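Local coordinates for insect group II chitinase (Ostrinia furnacalis, PDB 5Y2A), which probably hydrolyses the beta-1,4 linkages of chitin, as the second catalytic domain of a family 18 chitinase, at residues 38-43 with 47-52. Numbering follows the deposited sequence.
Sequences AFAVLD and LVIKSH
Val41 and Lys50 form an antiparallel hydrogen-bonded pair, Val41 N reaching Lys50 O at 3.0 Å with a nearly straight N-H...O angle of 177° and Lys50 N returning to Val41 O, while toward the turn Asp43 N donates to Val48 O and a more bent bond from Leu47 N to Asp43 O (135° at the hydrogen) closes the hairpin. On the face bearing Val41 and Lys50, the lysine CG passes 3.8 Å from Val41 CG2. Lys50 CG stands between its own backbone N and carbonyl carbon (chi1 76°), from where the extended chain reaches Asp43. There Lys50 NZ forms a salt bridge with Asp43 OD1 at 3.1 Å, donating to the anti lone pair of that oxygen; Asp43 OD2 instead accepts from Glu46 N in the turn. Val41 CG1 lies obliquely against the His52 ring, 3.6 Å from His52 CD2, and one water bridges Phe39 O and His52 N. Strand 34-42 is one of the parallel strands of the family 18 TIM barrel, between 4-10 and 75-81; strand 49-51 pairs with it antiparallel, as the return strand of a hairpin. The opposite face carries Leu42 and Ile49. Leu42 lays CD1 against the Leu47-Val48 peptide, 3.5 Å from Leu47 C, and packs on Tyr91 and Leu94 of helix 90-95; Ile49 directs CG2 to Ala40 CB (3.9 Å) and meets Ala108 and Phe111 of helix 98-115.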
ATOM      1  N   ALA A  38      10.447  11.990  10.475  1.00 14.61           N
ATOM      2  CA  ALA A  38       9.270  11.697   9.662  1.00 14.12           C
ATOM      3  C   ALA A  38       8.572  10.453  10.201  1.00 14.07           C
ATOM      4  O   ALA A  38       9.230   9.434  10.437  1.00 14.57           O
ATOM      5  CB  ALA A  38       9.664  11.475   8.198  1.00 14.03           C
ATOM      6  N   PHE A  39       7.254  10.531  10.430  1.00 13.70           N
ATOM      7  CA  PHE A  39       6.419  11.731  10.323  1.00 13.92           C
ATOM      8  C   PHE A  39       5.487  11.821  11.528  1.00 18.12           C
ATOM      9  O   PHE A  39       5.016  10.792  12.035  1.00 14.83           O
ATOM     10  CB  PHE A  39       5.514  11.709   9.079  1.00 14.69           C
ATOM     11  CG  PHE A  39       6.208  11.980   7.778  1.00 16.70           C
ATOM     12  CD1 PHE A  39       6.731  13.233   7.497  1.00 17.00           C
ATOM     13  CD2 PHE A  39       6.282  10.993   6.806  1.00 21.40           C
ATOM     14  CE1 PHE A  39       7.349  13.486   6.283  1.00 16.71           C
ATOM     15  CE2 PHE A  39       6.896  11.237   5.590  1.00 17.23           C
ATOM     16  CZ  PHE A  39       7.431  12.487   5.330  1.00 17.23           C
ATOM     17  N   ALA A  40       5.168  13.043  11.943  1.00 13.34           N
ATOM     18  CA  ALA A  40       3.952  13.275  12.712  1.00 17.67           C
ATOM     19  C   ALA A  40       2.801  13.527  11.740  1.00 16.34           C
ATOM     20  O   ALA A  40       3.006  13.735  10.541  1.00 16.08           O
ATOM     21  CB  ALA A  40       4.124  14.448  13.681  1.00 15.21           C
ATOM     22  N   VAL A  41       1.572  13.499  12.259  1.00 15.85           N
ATOM     23  CA  VAL A  41       0.385  13.633  11.425  1.00 17.84           C
ATOM     24  C   VAL A  41      -0.563  14.673  12.014  1.00 18.27           C
ATOM     25  O   VAL A  41      -0.427  15.102  13.158  1.00 20.65           O
ATOM     26  CB  VAL A  41      -0.330  12.281  11.216  1.00 18.33           C
ATOM     27  CG1 VAL A  41       0.572  11.347  10.423  1.00 19.12           C
ATOM     28  CG2 VAL A  41      -0.694  11.650  12.544  1.00 17.84           C
ATOM     29  N   LEU A  42      -1.516  15.098  11.185  1.00 18.61           N
ATOM     30  CA  LEU A  42      -2.517  16.081  11.576  1.00 19.51           C
ATOM     31  C   LEU A  42      -3.765  15.356  12.065  1.00 22.43           C
ATOM     32  O   LEU A  42      -4.356  14.568  11.319  1.00 24.48           O
ATOM     33  CB  LEU A  42      -2.865  16.994  10.401  1.00 20.95           C
ATOM     34  CG  LEU A  42      -3.762  18.199  10.704  1.00 20.10           C
ATOM     35  CD1 LEU A  42      -3.004  19.202  11.565  1.00 25.09           C
ATOM     36  CD2 LEU A  42      -4.243  18.850   9.419  1.00 20.69           C
ATOM     37  N   ASP A  43      -4.160  15.610  13.311  1.00 22.66           N
ATOM     38  CA  ASP A  43      -5.398  15.023  13.811  1.00 27.57           C
ATOM     39  C   ASP A  43      -6.579  15.510  12.976  1.00 24.66           C
ATOM     40  O   ASP A  43      -6.762  16.717  12.780  1.00 26.83           O
ATOM     41  CB  ASP A  43      -5.624  15.378  15.278  1.00 22.59           C
ATOM     42  CG  ASP A  43      -6.804  14.626  15.874  1.00 30.64           C
ATOM     43  OD1 ASP A  43      -6.696  13.392  16.037  1.00 31.88           O
ATOM     44  OD2 ASP A  43      -7.851  15.253  16.129  1.00 28.35           O
ATOM     45  N   LEU A  47      -7.272  19.150  14.258  1.00 28.09           N
ATOM     46  CA  LEU A  47      -6.393  19.878  13.345  1.00 28.49           C
ATOM     47  C   LEU A  47      -5.159  20.411  14.075  1.00 24.50           C
ATOM     48  O   LEU A  47      -4.790  21.581  13.957  1.00 23.25           O
ATOM     49  CB  LEU A  47      -7.151  21.004  12.641  1.00 27.11           C
ATOM     50  CG  LEU A  47      -8.395  20.600  11.840  1.00 26.31           C
ATOM     51  CD1 LEU A  47      -9.048  21.819  11.219  1.00 27.23           C
ATOM     52  CD2 LEU A  47      -8.073  19.559  10.770  1.00 25.76           C
ATOM     53  N   VAL A  48      -4.517  19.526  14.844  1.00 24.22           N
ATOM     54  CA  VAL A  48      -3.244  19.813  15.493  1.00 25.74           C
ATOM     55  C   VAL A  48      -2.316  18.623  15.291  1.00 24.12           C
ATOM     56  O   VAL A  48      -2.747  17.512  14.975  1.00 22.24           O
ATOM     57  CB  VAL A  48      -3.378  20.121  17.002  1.00 27.50           C
ATOM     58  CG1 VAL A  48      -4.250  21.356  17.239  1.00 25.31           C
ATOM     59  CG2 VAL A  48      -3.918  18.914  17.742  1.00 24.82           C
ATOM     60  N   ILE A  49      -1.019  18.874  15.493  1.00 23.43           N
ATOM     61  CA  ILE A  49      -0.014  17.823  15.380  1.00 21.57           C
ATOM     62  C   ILE A  49      -0.283  16.725  16.396  1.00 24.86           C
ATOM     63  O   ILE A  49      -0.607  16.992  17.561  1.00 23.78           O
ATOM     64  CB  ILE A  49       1.392  18.411  15.587  1.00 21.17           C
ATOM     65  CG1 ILE A  49       1.750  19.378  14.465  1.00 20.09           C
ATOM     66  CG2 ILE A  49       2.429  17.299  15.730  1.00 20.54           C
ATOM     67  CD1 ILE A  49       3.012  20.189  14.742  1.00 19.36           C
ATOM     68  N   LYS A  50      -0.137  15.475  15.961  1.00 23.14           N
ATOM     69  CA  LYS A  50      -0.133  14.342  16.877  1.00 23.01           C
ATOM     70  C   LYS A  50       0.855  13.303  16.373  1.00 21.65           C
ATOM     71  O   LYS A  50       1.190  13.256  15.186  1.00 20.13           O
ATOM     72  CB  LYS A  50      -1.528  13.718  17.037  1.00 24.99           C
ATOM     73  CG  LYS A  50      -1.972  12.848  15.871  1.00 24.23           C
ATOM     74  CD  LYS A  50      -3.234  12.056  16.216  1.00 23.39           C
ATOM     75  CE  LYS A  50      -3.824  11.407  14.974  1.00 28.96           C
ATOM     76  NZ  LYS A  50      -5.181  10.839  15.210  1.00 26.55           N
ATOM     77  N   SER A  51       1.343  12.487  17.302  1.00 19.74           N
ATOM     78  CA  SER A  51       2.220  11.389  16.936  1.00 21.46           C
ATOM     79  C   SER A  51       1.451  10.372  16.108  1.00 23.23           C
ATOM     80  O   SER A  51       0.288  10.069  16.388  1.00 19.48           O
ATOM     81  CB  SER A  51       2.790  10.727  18.189  1.00 20.53           C
ATOM     82  OG  SER A  51       3.392   9.481  17.874  1.00 22.16           O
ATOM     83  N   HIS A  52       2.104   9.848  15.076  1.00 19.06           N
ATOM     84  CA  HIS A  52       1.510   8.801  14.261  1.00 19.80           C
ATOM     85  C   HIS A  52       1.776   7.419  14.836  1.00 19.27           C
ATOM     86  O   HIS A  52       1.145   6.447  14.406  1.00 23.22           O
ATOM     87  CB  HIS A  52       2.049   8.889  12.822  1.00 21.46           C
ATOM     88  CG  HIS A  52       1.449   7.887  11.881  1.00 20.94           C
ATOM     89  ND1 HIS A  52       2.113   6.745  11.485  1.00 23.82           N
ATOM     90  CD2 HIS A  52       0.240   7.850  11.271  1.00 23.06           C
ATOM     91  CE1 HIS A  52       1.341   6.050  10.666  1.00 24.01           C
ATOM     92  NE2 HIS A  52       0.199   6.699  10.521  1.00 23.87           N
TER
HETATM   93  O   HOH W   1       4.871  10.702  14.710  1.00 15.90           O